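Local atomic coordinates of lipocalin (Argas monolakensis, PDB entry 3BRN), a protein that binds serotonin inside its lipocalin beta barrel and probably serves as a biogenic amine-binding protein of this soft tick. Residues F58-L63 and T85-D90; G25-R30 and S104-R109; K81-G86 and S92-V97. One frame throughout, in Å; residues are numbered along the deposited sequence.

Interaction 1 (F58-L63 and T85-D90). With SRO (serotonin), chain C.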
ATOM      1  N   PHE A  58       1.899 -13.016   3.015  1.00 41.53           N
ATOM      2  CA  PHE A  58       2.188 -12.156   1.882  1.00 40.28           C
ATOM      3  C   PHE A  58       3.648 -11.772   1.927  1.00 34.86           C
ATOM      4  O   PHE A  58       4.289 -11.868   2.973  1.00 37.24           O
ATOM      5  CB  PHE A  58       1.302 -10.901   1.879  1.00 37.86           C
ATOM      6  CG  PHE A  58       1.657  -9.904   2.944  1.00 35.55           C
ATOM      7  CD1 PHE A  58       1.292 -10.121   4.259  1.00 31.08           C
ATOM      8  CD2 PHE A  58       2.354  -8.748   2.627  1.00 36.08           C
ATOM      9  CE1 PHE A  58       1.670  -9.250   5.243  1.00 32.27           C
ATOM     10  CE2 PHE A  58       2.720  -7.858   3.602  1.00 30.02           C
ATOM     11  CZ  PHE A  58       2.352  -8.089   4.918  1.00 39.92           C
ATOM     12  N   THR A  59       4.197 -11.487   0.756  1.00 39.63           N
ATOM     13  CA  THR A  59       5.592 -11.076   0.637  1.00 43.18           C
ATOM     14  C   THR A  59       5.681  -9.553   0.632  1.00 42.11           C
ATOM     15  O   THR A  59       4.802  -8.872   0.098  1.00 35.93           O
ATOM     16  CB  THR A  59       6.215 -11.627  -0.651  1.00 42.65           C
ATOM     17  OG1 THR A  59       6.068 -13.056  -0.681  1.00 47.57           O
ATOM     18  CG2 THR A  59       7.706 -11.258  -0.753  1.00 39.49           C
ATOM     19  N   TYR A  60       6.717  -9.035   1.278  1.00 36.85           N
ATOM     20  CA  TYR A  60       6.989  -7.608   1.300  1.00 36.66           C
ATOM     21  C   TYR A  60       8.492  -7.405   1.278  1.00 37.40           C
ATOM     22  O   TYR A  60       9.270  -8.361   1.441  1.00 40.17           O
ATOM     23  CB  TYR A  60       6.382  -6.956   2.537  1.00 39.16           C
ATOM     24  CG  TYR A  60       7.106  -7.270   3.819  1.00 48.47           C
ATOM     25  CD1 TYR A  60       6.807  -8.416   4.539  1.00 42.01           C
ATOM     26  CD2 TYR A  60       8.059  -6.390   4.341  1.00 41.06           C
ATOM     27  CE1 TYR A  60       7.472  -8.716   5.711  1.00 43.38           C
ATOM     28  CE2 TYR A  60       8.717  -6.675   5.528  1.00 44.90           C
ATOM     29  CZ  TYR A  60       8.419  -7.848   6.206  1.00 53.26           C
ATOM     30  OH  TYR A  60       9.036  -8.143   7.408  1.00 47.17           O
ATOM     31  N   GLY A  61       8.911  -6.208   0.908  1.00 37.21           N
ATOM     32  CA  GLY A  61      10.330  -5.976   0.754  1.00 35.57           C
ATOM     33  C   GLY A  61      10.694  -4.546   0.480  1.00 37.14           C
ATOM     34  O   GLY A  61       9.925  -3.621   0.738  1.00 37.94           O
ATOM     35  N   LYS A  62      11.889  -4.381  -0.052  1.00 38.23           N
ATOM     36  CA  LYS A  62      12.462  -3.075  -0.247  1.00 38.41           C
ATOM     37  C   LYS A  62      13.779  -3.293  -0.983  1.00 40.83           C
ATOM     38  O   LYS A  62      14.239  -4.434  -1.123  1.00 38.22           O
ATOM     39  CB  LYS A  62      12.723  -2.442   1.116  1.00 39.37           C
ATOM     40  CG  LYS A  62      13.805  -3.154   1.916  1.00 50.77           C
ATOM     41  CD  LYS A  62      14.166  -2.360   3.153  1.00 67.11           C
ATOM     42  CE  LYS A  62      14.694  -3.258   4.255  1.00 74.65           C
ATOM     43  NZ  LYS A  62      14.819  -2.504   5.536  1.00 79.00           N
ATOM     44  N   LEU A  63      14.349  -2.210  -1.499  1.00 41.85           N
ATOM     45  CA  LEU A  63      15.608  -2.279  -2.227  1.00 40.84           C
ATOM     46  C   LEU A  63      16.780  -2.428  -1.272  1.00 46.99           C
ATOM     47  O   LEU A  63      16.865  -1.738  -0.252  1.00 38.07           O
ATOM     48  CB  LEU A  63      15.797  -1.039  -3.096  1.00 37.73           C
ATOM     49  CG  LEU A  63      17.095  -0.983  -3.902  1.00 37.12           C
ATOM     50  CD1 LEU A  63      17.171  -2.198  -4.818  1.00 39.89           C
ATOM     51  CD2 LEU A  63      17.159   0.312  -4.692  1.00 34.72           C
ATOM     52  N   THR A  85       0.898  -8.894  11.022  1.00 43.21           N
ATOM     53  CA  THR A  85       1.635  -9.510  12.131  1.00 45.03           C
ATOM     54  C   THR A  85       2.898 -10.187  11.605  1.00 40.39           C
ATOM     55  O   THR A  85       2.864 -10.882  10.587  1.00 41.54           O
ATOM     56  CB  THR A  85       0.759 -10.559  12.885  1.00 44.23           C
ATOM     57  OG1 THR A  85      -0.020 -11.303  11.947  1.00 47.04           O
ATOM     58  CG2 THR A  85      -0.179  -9.887  13.820  1.00 39.08           C
ATOM     59  N   GLY A  86       4.029  -9.925  12.247  1.00 43.48           N
ATOM     60  CA  GLY A  86       5.275 -10.591  11.863  1.00 44.89           C
ATOM     61  C   GLY A  86       6.087  -9.908  10.779  1.00 49.33           C
ATOM     62  O   GLY A  86       6.932 -10.541  10.131  1.00 45.26           O
ATOM     63  N   ALA A  87       5.917  -8.596  10.652  1.00 49.88           N
ATOM     64  CA  ALA A  87       6.636  -7.827   9.646  1.00 53.69           C
ATOM     65  C   ALA A  87       7.608  -6.840  10.295  1.00 60.26           C
ATOM     66  O   ALA A  87       8.134  -5.941   9.633  1.00 68.79           O
ATOM     67  CB  ALA A  87       5.649  -7.101   8.726  1.00 48.61           C
ATOM     68  N   GLY A  88       7.841  -7.014  11.592  1.00 66.35           N
ATOM     69  CA  GLY A  88       8.795  -6.192  12.312  1.00 71.35           C
ATOM     70  C   GLY A  88       8.265  -4.801  12.597  1.00 75.94           C
ATOM     71  O   GLY A  88       7.065  -4.612  12.797  1.00 73.28           O
ATOM     72  N   GLN A  89       9.165  -3.822  12.615  1.00 79.44           N
ATOM     73  CA  GLN A  89       8.908  -2.559  13.295  1.00 81.71           C
ATOM     74  C   GLN A  89       8.425  -1.494  12.315  1.00 83.05           C
ATOM     75  O   GLN A  89       8.413  -0.305  12.632  1.00 89.52           O
ATOM     76  CB  GLN A  89      10.166  -2.075  14.019  1.00 82.60           C
ATOM     77  CG  GLN A  89      10.229  -2.471  15.485  1.00 85.36           C
ATOM     78  CD  GLN A  89       9.007  -2.025  16.263  1.00 90.86           C
ATOM     79  OE1 GLN A  89       8.536  -0.897  16.108  1.00 82.95           O
ATOM     80  NE2 GLN A  89       8.485  -2.908  17.106  1.00 85.06           N
ATOM     81  N   ASP A  90       8.028  -1.930  11.124  1.00 78.85           N
ATOM     82  CA  ASP A  90       7.487  -1.024  10.118  1.00 74.38           C
ATOM     83  C   ASP A  90       6.034  -1.360   9.797  1.00 71.31           C
ATOM     84  O   ASP A  90       5.121  -0.623  10.167  1.00 64.20           O
ATOM     85  CB  ASP A  90       8.332  -1.073   8.843  1.00 74.00           C
ATOM     86  CG  ASP A  90       8.952  -2.435   8.608  1.00 80.81           C
ATOM     87  OD1 ASP A  90       8.385  -3.440   9.089  1.00 88.57           O
ATOM     88  OD2 ASP A  90      10.006  -2.503   7.941  1.00 79.63           O
TER
HETATM   89  OH  SRO C 158      -0.735  -7.072   2.235  1.00 30.72           O
HETATM   90  CZ3 SRO C 158      -0.685  -5.738   2.558  1.00 20.96           C
HETATM   91  CH2 SRO C 158      -0.307  -5.406   3.857  1.00 22.30           C
HETATM   92  CZ2 SRO C 158      -0.120  -4.069   4.215  1.00 29.99           C
HETATM   93  CE2 SRO C 158      -0.397  -3.113   3.250  1.00 20.32           C
HETATM   94  NE1 SRO C 158      -0.396  -1.756   3.232  1.00 19.00           N
HETATM   95  CD1 SRO C 158      -0.732  -1.323   1.994  1.00 18.43           C
HETATM   96  CG  SRO C 158      -0.993  -2.434   1.191  1.00 20.61           C
HETATM   97  CD2 SRO C 158      -0.798  -3.551   1.999  1.00 25.20           C
HETATM   98  CE3 SRO C 158      -0.933  -4.814   1.679  1.00 28.32           C
HETATM   99  CB  SRO C 158      -1.442  -2.402  -0.250  1.00 25.24           C
HETATM  100  CA  SRO C 158      -2.882  -2.940  -0.375  1.00 24.56           C
HETATM  101  NZ  SRO C 158      -3.217  -3.051  -1.798  1.00 24.95           N
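With chi1 at 73°, the ring of Y60 sits between its own backbone N and carbonyl carbon, and this rotation sends the phenol off the strand toward A87. The contact belongs to the lipocalin barrel: strand 58-63 forms part of the wall, and 85-90 runs from the end of strand 81-85 through a turn into the short helix 88-91. The phenol reaches this turn with its far end. A87 CB lies 3.8 Å from Y60 CZ and approaches the ring obliquely, while the hydroxyl runs on over the backbone, with Y60 OH 3.3 Å from A87 CA. The same OH is 3.3 Å from A87 O. Contact between the two segments is therefore narrow, one aromatic side chain against one methyl and the peptide next to it. The turn has its own support, since A87 N is hydrogen-bonded to S92 OG, and L91 of the helix packs against both F58 and Y60. Farther along, the opposite charges of K62 NZ and D90 OD2 stay 5.4 Å apart, which would allow at most a weak attraction. Two residues before Y60, on the same side of the strand, F58 has nearly the same first torsion (chi1 72°), but its ring goes to the ligand. Backbone bonds to A73 and L71 hold F58 and Y60 in the barrel wall. Serotonin lays its hydroxyl over one face of the F58 ring, displaced toward the rim, with its OH 3.5 Å from F58 CD2 and its CH2 3.9 Å from F58 CZ.

Interaction 2 (G25-R30 and S104-R109). With SRO (serotonin), chain C.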
ATOM      1  N   GLY A  25       0.451  -8.995  -9.448  1.00 39.71           N
ATOM      2  CA  GLY A  25       1.510  -8.027  -9.155  1.00 40.17           C
ATOM      3  C   GLY A  25       1.629  -7.604  -7.699  1.00 37.98           C
ATOM      4  O   GLY A  25       1.598  -8.442  -6.773  1.00 36.28           O
ATOM      5  N   GLY A  26       1.843  -6.304  -7.501  1.00 33.86           N
ATOM      6  CA  GLY A  26       2.040  -5.757  -6.166  1.00 31.90           C
ATOM      7  C   GLY A  26       1.977  -4.246  -6.141  1.00 35.88           C
ATOM      8  O   GLY A  26       1.658  -3.618  -7.150  1.00 31.79           O
ATOM      9  N   TYR A  27       2.243  -3.680  -4.962  1.00 35.22           N
ATOM     10  CA  TYR A  27       2.095  -2.250  -4.705  1.00 32.39           C
ATOM     11  C   TYR A  27       3.382  -1.666  -4.111  1.00 35.43           C
ATOM     12  O   TYR A  27       3.952  -2.225  -3.168  1.00 34.19           O
ATOM     13  CB  TYR A  27       0.922  -2.002  -3.740  1.00 27.98           C
ATOM     14  CG  TYR A  27      -0.446  -2.186  -4.364  1.00 32.70           C
ATOM     15  CD1 TYR A  27      -1.228  -1.093  -4.710  1.00 27.35           C
ATOM     16  CD2 TYR A  27      -0.990  -3.453  -4.513  1.00 35.12           C
ATOM     17  CE1 TYR A  27      -2.490  -1.263  -5.287  1.00 26.96           C
ATOM     18  CE2 TYR A  27      -2.232  -3.637  -5.058  1.00 33.36           C
ATOM     19  CZ  TYR A  27      -2.989  -2.546  -5.422  1.00 36.03           C
ATOM     20  OH  TYR A  27      -4.198  -2.764  -6.028  1.00 32.88           O
ATOM     21  N   TYR A  28       3.837  -0.547  -4.678  1.00 29.43           N
ATOM     22  CA  TYR A  28       4.940   0.199  -4.107  1.00 32.86           C
ATOM     23  C   TYR A  28       4.364   1.204  -3.139  1.00 31.75           C
ATOM     24  O   TYR A  28       3.343   1.812  -3.448  1.00 30.38           O
ATOM     25  CB  TYR A  28       5.664   1.002  -5.179  1.00 28.44           C
ATOM     26  CG  TYR A  28       6.515   0.181  -6.105  1.00 43.12           C
ATOM     27  CD1 TYR A  28       6.033  -0.216  -7.339  1.00 40.50           C
ATOM     28  CD2 TYR A  28       7.815  -0.173  -5.757  1.00 36.95           C
ATOM     29  CE1 TYR A  28       6.844  -0.873  -8.237  1.00 38.01           C
ATOM     30  CE2 TYR A  28       8.612  -0.898  -6.631  1.00 48.45           C
ATOM     31  CZ  TYR A  28       8.116  -1.238  -7.864  1.00 31.36           C
ATOM     32  OH  TYR A  28       8.907  -1.904  -8.775  1.00 50.20           O
ATOM     33  N   LEU A  29       5.111   1.510  -2.078  1.00 32.16           N
ATOM     34  CA  LEU A  29       4.725   2.627  -1.216  1.00 33.74           C
ATOM     35  C   LEU A  29       5.252   3.861  -1.937  1.00 29.68           C
ATOM     36  O   LEU A  29       6.456   3.997  -2.094  1.00 32.83           O
ATOM     37  CB  LEU A  29       5.349   2.511   0.173  1.00 30.63           C
ATOM     38  CG  LEU A  29       5.183   3.729   1.112  1.00 29.66           C
ATOM     39  CD1 LEU A  29       3.700   3.996   1.304  1.00 24.32           C
ATOM     40  CD2 LEU A  29       5.796   3.366   2.458  1.00 32.29           C
ATOM     41  N   ARG A  30       4.341   4.612  -2.565  1.00 28.66           N
ATOM     42  CA  ARG A  30       4.699   5.735  -3.425  1.00 31.40           C
ATOM     43  C   ARG A  30       5.004   7.012  -2.643  1.00 35.45           C
ATOM     44  O   ARG A  30       5.965   7.723  -2.952  1.00 35.15           O
ATOM     45  CB  ARG A  30       3.595   5.978  -4.467  1.00 28.26           C
ATOM     46  CG  ARG A  30       3.812   7.178  -5.398  1.00 30.34           C
ATOM     47  CD  ARG A  30       5.113   7.077  -6.220  1.00 28.30           C
ATOM     48  NE  ARG A  30       5.328   8.284  -7.018  1.00 33.59           N
ATOM     49  CZ  ARG A  30       5.765   9.445  -6.531  1.00 28.35           C
ATOM     50  NH1 ARG A  30       6.077   9.568  -5.247  1.00 37.30           N
ATOM     51  NH2 ARG A  30       5.906  10.485  -7.333  1.00 36.48           N
ATOM     52  N   SER A 104      -5.495  -0.071  -8.905  1.00 42.59           N
ATOM     53  CA  SER A 104      -4.202   0.564  -9.131  1.00 41.91           C
ATOM     54  C   SER A 104      -3.586   1.237  -7.912  1.00 37.88           C
ATOM     55  O   SER A 104      -2.367   1.388  -7.839  1.00 38.09           O
ATOM     56  CB  SER A 104      -4.289   1.559 -10.292  1.00 42.61           C
ATOM     57  OG  SER A 104      -5.244   2.569 -10.028  1.00 45.48           O
ATOM     58  N   CYS A 105      -4.419   1.741  -7.009  1.00 40.10           N
ATOM     59  CA  CYS A 105      -3.893   2.557  -5.917  1.00 36.98           C
ATOM     60  C   CYS A 105      -4.753   2.513  -4.659  1.00 33.60           C
ATOM     61  O   CYS A 105      -5.954   2.247  -4.721  1.00 36.62           O
ATOM     62  CB  CYS A 105      -3.691   4.004  -6.386  1.00 38.05           C
ATOM     63  SG  CYS A 105      -5.230   4.837  -6.830  1.00 55.53           S
ATOM     64  N   ASP A 106      -4.155   2.790  -3.514  1.00 29.58           N
ATOM     65  CA  ASP A 106      -4.835   2.860  -2.246  1.00 26.71           C
ATOM     66  C   ASP A 106      -4.355   4.075  -1.493  1.00 25.11           C
ATOM     67  O   ASP A 106      -3.214   4.440  -1.613  1.00 31.19           O
ATOM     68  CB  ASP A 106      -4.483   1.690  -1.359  1.00 30.37           C
ATOM     69  CG  ASP A 106      -4.574   0.381  -2.039  1.00 36.29           C
ATOM     70  OD1 ASP A 106      -5.654  -0.028  -2.419  1.00 35.89           O
ATOM     71  OD2 ASP A 106      -3.557  -0.267  -2.120  1.00 41.33           O
ATOM     72  N   VAL A 107      -5.191   4.647  -0.651  1.00 27.07           N
ATOM     73  CA  VAL A 107      -4.712   5.583   0.360  1.00 24.89           C
ATOM     74  C   VAL A 107      -5.012   4.990   1.740  1.00 28.57           C
ATOM     75  O   VAL A 107      -6.142   4.620   2.017  1.00 28.50           O
ATOM     76  CB  VAL A 107      -5.414   6.939   0.217  1.00 24.81           C
ATOM     77  CG1 VAL A 107      -4.975   7.891   1.367  1.00 23.99           C
ATOM     78  CG2 VAL A 107      -5.104   7.520  -1.174  1.00 25.77           C
ATOM     79  N   MET A 108      -3.997   4.936   2.600  1.00 25.26           N
ATOM     80  CA  MET A 108      -4.106   4.270   3.881  1.00 28.70           C
ATOM     81  C   MET A 108      -3.796   5.257   5.002  1.00 26.76           C
ATOM     82  O   MET A 108      -3.026   6.213   4.818  1.00 28.04           O
ATOM     83  CB  MET A 108      -3.040   3.159   3.985  1.00 29.02           C
ATOM     84  CG  MET A 108      -3.031   2.135   2.860  1.00 33.17           C
ATOM     85  SD  MET A 108      -4.591   1.284   2.648  1.00 33.06           S
ATOM     86  CE  MET A 108      -4.017  -0.155   1.733  1.00 41.29           C
ATOM     87  N   ARG A 109      -4.234   4.891   6.203  1.00 28.32           N
ATOM     88  CA  ARG A 109      -3.600   5.400   7.418  1.00 29.08           C
ATOM     89  C   ARG A 109      -2.751   4.229   7.947  1.00 29.82           C
ATOM     90  O   ARG A 109      -3.287   3.170   8.222  1.00 36.69           O
ATOM     91  CB  ARG A 109      -4.642   5.798   8.465  1.00 33.70           C
ATOM     92  CG  ARG A 109      -4.024   6.459   9.707  1.00 33.93           C
ATOM     93  CD  ARG A 109      -5.093   6.851  10.742  1.00 37.96           C
ATOM     94  NE  ARG A 109      -6.005   7.849  10.192  1.00 48.48           N
ATOM     95  CZ  ARG A 109      -7.300   7.654   9.956  1.00 60.01           C
ATOM     96  NH1 ARG A 109      -7.906   6.538  10.355  1.00 61.20           N
ATOM     97  NH2 ARG A 109      -7.999   8.604   9.348  1.00 53.53           N
TER
HETATM   98  OH  SRO C 158      -0.735  -7.072   2.235  1.00 30.72           O
HETATM   99  CZ3 SRO C 158      -0.685  -5.738   2.558  1.00 20.96           C
HETATM  100  CH2 SRO C 158      -0.307  -5.406   3.857  1.00 22.30           C
HETATM  101  CZ2 SRO C 158      -0.120  -4.069   4.215  1.00 29.99           C
HETATM  102  CE2 SRO C 158      -0.397  -3.113   3.250  1.00 20.32           C
HETATM  103  NE1 SRO C 158      -0.396  -1.756   3.232  1.00 19.00           N
HETATM  104  CD1 SRO C 158      -0.732  -1.323   1.994  1.00 18.43           C
HETATM  105  CG  SRO C 158      -0.993  -2.434   1.191  1.00 20.61           C
HETATM  106  CD2 SRO C 158      -0.798  -3.551   1.999  1.00 25.20           C
HETATM  107  CE3 SRO C 158      -0.933  -4.814   1.679  1.00 28.32           C
HETATM  108  CB  SRO C 158      -1.442  -2.402  -0.250  1.00 25.24           C
HETATM  109  CA  SRO C 158      -2.882  -2.940  -0.375  1.00 24.56           C
HETATM  110  NZ  SRO C 158      -3.217  -3.051  -1.798  1.00 24.95           N
HETATM  111  O   HOH W   1      -6.129  -1.570  -4.551  1.00 57.03           O
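Polar contacts between Y27 and D106 run through a water and through serotonin. The water is 2.7 Å from Y27 OH and donates a hydrogen bond to D106 OD1, also at 2.7 Å. The other carboxylate oxygen, D106 OD2, accepts a hydrogen bond of 2.8 Å from serotonin NZ. S100 OG also bonds OD1, so both oxygens are engaged and the carboxylate is fixed in rotation.

Aromatic contacts centre on Y27. Serotonin NZ lies 3.4 Å above the ring plane, over its centre, consistent with a cation-pi interaction if the amine is protonated, as expected beside a carboxylate. The carboxylate and ring planes are 30° apart, and D106 OD2 comes obliquely to within 3.5 Å of Y27 CE1. C105 N meets the ring at its edge.

Apolar contact comes from M108, whose chain bends at chi2 (-57°) and sets its methyl CE 3.5 Å from serotonin CD1.

The two strands are not paired with each other: strand 115-120 lies between them in the barrel, its H120 meeting Y27 edge-to-face. C105 is tied by a disulfide to C132 of helix 131-140, which V107 packs against, while M108 touches strand 93-97.

Interaction 3 (K81-G86 and S92-V97). With SRO (serotonin), chain C.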
ATOM      1  N   LYS A  81      -9.958  -2.732   7.751  1.00 35.13           N
ATOM      2  CA  LYS A  81      -8.692  -2.955   8.456  1.00 39.68           C
ATOM      3  C   LYS A  81      -7.792  -4.011   7.812  1.00 36.14           C
ATOM      4  O   LYS A  81      -8.221  -5.132   7.542  1.00 37.80           O
ATOM      5  CB  LYS A  81      -8.937  -3.341   9.916  1.00 42.09           C
ATOM      6  CG  LYS A  81      -9.756  -2.339  10.698  1.00 44.41           C
ATOM      7  CD  LYS A  81      -9.076  -0.990  10.738  1.00 45.56           C
ATOM      8  CE  LYS A  81     -10.028   0.048  11.342  1.00 51.43           C
ATOM      9  NZ  LYS A  81      -9.288   1.284  11.718  1.00 45.44           N
ATOM     10  N   ILE A  82      -6.542  -3.627   7.569  1.00 33.70           N
ATOM     11  CA  ILE A  82      -5.485  -4.559   7.170  1.00 42.82           C
ATOM     12  C   ILE A  82      -4.557  -4.712   8.368  1.00 43.85           C
ATOM     13  O   ILE A  82      -3.926  -3.745   8.804  1.00 42.66           O
ATOM     14  CB  ILE A  82      -4.660  -4.022   5.971  1.00 42.56           C
ATOM     15  CG1 ILE A  82      -5.546  -3.893   4.724  1.00 32.43           C
ATOM     16  CG2 ILE A  82      -3.451  -4.943   5.665  1.00 36.68           C
ATOM     17  CD1 ILE A  82      -4.883  -3.119   3.586  1.00 40.87           C
ATOM     18  N   GLU A  83      -4.621  -5.878   9.003  1.00 39.83           N
ATOM     19  CA  GLU A  83      -3.854  -6.127  10.220  1.00 42.52           C
ATOM     20  C   GLU A  83      -2.654  -7.002   9.921  1.00 40.29           C
ATOM     21  O   GLU A  83      -2.803  -8.129   9.451  1.00 35.49           O
ATOM     22  CB  GLU A  83      -4.732  -6.796  11.277  1.00 47.25           C
ATOM     23  CG  GLU A  83      -3.985  -7.115  12.565  1.00 57.39           C
ATOM     24  CD  GLU A  83      -3.560  -5.867  13.322  1.00 59.53           C
ATOM     25  OE1 GLU A  83      -4.333  -4.888  13.328  1.00 70.20           O
ATOM     26  OE2 GLU A  83      -2.473  -5.879  13.935  1.00 66.17           O
ATOM     27  N   VAL A  84      -1.459  -6.463  10.148  1.00 39.48           N
ATOM     28  CA  VAL A  84      -0.239  -7.151   9.790  1.00 37.83           C
ATOM     29  C   VAL A  84       0.491  -7.626  11.049  1.00 42.56           C
ATOM     30  O   VAL A  84       0.489  -6.930  12.073  1.00 37.98           O
ATOM     31  CB  VAL A  84       0.705  -6.264   8.934  1.00 44.78           C
ATOM     32  CG1 VAL A  84       2.086  -6.888   8.851  1.00 43.70           C
ATOM     33  CG2 VAL A  84       0.133  -6.071   7.545  1.00 38.99           C
ATOM     34  N   THR A  85       0.898  -8.894  11.022  1.00 43.21           N
ATOM     35  CA  THR A  85       1.635  -9.510  12.131  1.00 45.03           C
ATOM     36  C   THR A  85       2.898 -10.187  11.605  1.00 40.39           C
ATOM     37  O   THR A  85       2.864 -10.882  10.587  1.00 41.54           O
ATOM     38  CB  THR A  85       0.759 -10.559  12.885  1.00 44.23           C
ATOM     39  OG1 THR A  85      -0.020 -11.303  11.947  1.00 47.04           O
ATOM     40  CG2 THR A  85      -0.179  -9.887  13.820  1.00 39.08           C
ATOM     41  N   GLY A  86       4.029  -9.925  12.247  1.00 43.48           N
ATOM     42  CA  GLY A  86       5.275 -10.591  11.863  1.00 44.89           C
ATOM     43  C   GLY A  86       6.087  -9.908  10.779  1.00 49.33           C
ATOM     44  O   GLY A  86       6.932 -10.541  10.131  1.00 45.26           O
ATOM     45  N   SER A  92       4.052  -3.891  10.660  1.00 50.79           N
ATOM     46  CA  SER A  92       3.198  -4.596  11.619  1.00 45.92           C
ATOM     47  C   SER A  92       2.218  -3.670  12.320  1.00 40.10           C
ATOM     48  O   SER A  92       2.510  -2.500  12.567  1.00 43.22           O
ATOM     49  CB  SER A  92       4.031  -5.384  12.640  1.00 49.13           C
ATOM     50  OG  SER A  92       4.761  -6.416  11.991  1.00 48.23           O
ATOM     51  N   GLY A  93       1.018  -4.178  12.579  1.00 39.04           N
ATOM     52  CA  GLY A  93      -0.014  -3.379  13.204  1.00 34.82           C
ATOM     53  C   GLY A  93      -1.160  -3.107  12.242  1.00 38.08           C
ATOM     54  O   GLY A  93      -1.211  -3.670  11.143  1.00 39.62           O
ATOM     55  N   THR A  94      -2.000  -2.145  12.593  1.00 35.89           N
ATOM     56  CA  THR A  94      -3.245  -1.936  11.863  1.00 41.48           C
ATOM     57  C   THR A  94      -3.150  -0.829  10.808  1.00 39.25           C
ATOM     58  O   THR A  94      -2.917   0.335  11.119  1.00 38.57           O
ATOM     59  CB  THR A  94      -4.403  -1.646  12.831  1.00 43.63           C
ATOM     60  OG1 THR A  94      -4.423  -2.650  13.852  1.00 49.98           O
ATOM     61  CG2 THR A  94      -5.742  -1.654  12.093  1.00 42.20           C
ATOM     62  N   THR A  95      -3.326  -1.212   9.554  1.00 39.55           N
ATOM     63  CA  THR A  95      -3.429  -0.246   8.469  1.00 38.76           C
ATOM     64  C   THR A  95      -4.910  -0.105   8.086  1.00 38.17           C
ATOM     65  O   THR A  95      -5.609  -1.103   7.939  1.00 36.52           O
ATOM     66  CB  THR A  95      -2.638  -0.761   7.264  1.00 38.54           C
ATOM     67  OG1 THR A  95      -1.237  -0.689   7.544  1.00 33.78           O
ATOM     68  CG2 THR A  95      -2.966   0.038   6.009  1.00 38.07           C
ATOM     69  N   THR A  96      -5.390   1.128   7.916  1.00 32.58           N
ATOM     70  CA  THR A  96      -6.792   1.357   7.571  1.00 32.38           C
ATOM     71  C   THR A  96      -6.879   1.864   6.131  1.00 31.66           C
ATOM     72  O   THR A  96      -6.191   2.807   5.762  1.00 27.95           O
ATOM     73  CB  THR A  96      -7.453   2.420   8.505  1.00 33.23           C
ATOM     74  OG1 THR A  96      -7.269   2.036   9.867  1.00 46.30           O
ATOM     75  CG2 THR A  96      -8.960   2.566   8.226  1.00 27.74           C
ATOM     76  N   VAL A  97      -7.790   1.292   5.360  1.00 26.46           N
ATOM     77  CA  VAL A  97      -7.991   1.748   3.989  1.00 29.63           C
ATOM     78  C   VAL A  97      -8.919   2.964   3.981  1.00 28.82           C
ATOM     79  O   VAL A  97     -10.077   2.842   4.337  1.00 28.91           O
ATOM     80  CB  VAL A  97      -8.567   0.644   3.102  1.00 28.13           C
ATOM     81  CG1 VAL A  97      -8.545   1.087   1.642  1.00 33.36           C
ATOM     82  CG2 VAL A  97      -7.777  -0.662   3.291  1.00 28.26           C
TER
HETATM   83  OH  SRO C 158      -0.735  -7.072   2.235  1.00 30.72           O
HETATM   84  CZ3 SRO C 158      -0.685  -5.738   2.558  1.00 20.96           C
HETATM   85  CH2 SRO C 158      -0.307  -5.406   3.857  1.00 22.30           C
HETATM   86  CZ2 SRO C 158      -0.120  -4.069   4.215  1.00 29.99           C
HETATM   87  CE2 SRO C 158      -0.397  -3.113   3.250  1.00 20.32           C
HETATM   88  NE1 SRO C 158      -0.396  -1.756   3.232  1.00 19.00           N
HETATM   89  CD1 SRO C 158      -0.732  -1.323   1.994  1.00 18.43           C
HETATM   90  CG  SRO C 158      -0.993  -2.434   1.191  1.00 20.61           C
HETATM   91  CD2 SRO C 158      -0.798  -3.551   1.999  1.00 25.20           C
HETATM   92  CE3 SRO C 158      -0.933  -4.814   1.679  1.00 28.32           C
HETATM   93  CB  SRO C 158      -1.442  -2.402  -0.250  1.00 25.24           C
HETATM   94  CA  SRO C 158      -2.882  -2.940  -0.375  1.00 24.56           C
HETATM   95  NZ  SRO C 158      -3.217  -3.051  -1.798  1.00 24.95           N
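I82 and T95, a hydrogen-bonded antiparallel pair, turn their side chains to the face of the sheet that lines the serotonin pocket. The CG2 methyl of I82 is 3.7 Å from serotonin CH2, and V84 CG2 reaches the same carbon at 3.8 Å, so two branched side chains on one strand pack against the indole. On the adjoining strand T95 sends CG2 toward the indole nitrogen, at 4.2 Å from serotonin NE1. Beside the ligand, I82 CD1 packs on V97 CG2 at 3.8 Å, carrying the apolar surface across both strands.

The backbone sets these positions. I82 and T95 exchange two bonds, with N-H...O angles of 168° and 164°, and V84 and G93 form the next hydrogen-bonded pair. G93 has a positive phi (112°), a backbone conformation that glycine adopts readily.

On the other face, the side chains of E83 and T94 cross at a slant, and T94 OG1 donates to E83 OE1, in a bond modelled so short that its length is doubtful. K81 folds at chi2 to run alongside T96, and its NZ gives a hydrogen bond of 2.8 Å to T96 OG1.

The pair is a beta hairpin whose connection contains helix 88-91; S92 OG bonds A87 N in that connection. Strand 81-85 continues the antiparallel sheet to strand 67-78, where V75 touches both I82 and V84, and strand 93-97 continues it to strand 105-109. Helix 15-20 covers the end near I82 and V97, through V19 and S18.

How the interactions relate
All three contacts touch serotonin: mainly the hydroxyl end in interaction 1, the amine in interaction 2 (with M108 reaching the indole) and the six-membered ring of the indole in interaction 3. Interaction 2 is buried near the centre of the chain and relies on charge, an aromatic face and a water. The other two are partly buried. Interaction 3 is an antiparallel backbone ladder whose pocket-facing side is largely apolar and whose other side carries polar side chains, whereas interaction 1 is small, one phenol against a turn. Interactions 1 and 3 share T85 and G86, and F58 packs on V84. Interactions 2 and 3 meet on neighbouring strands, where R109 N probably bonds T96 O and M108 CE packs on I82 CD1.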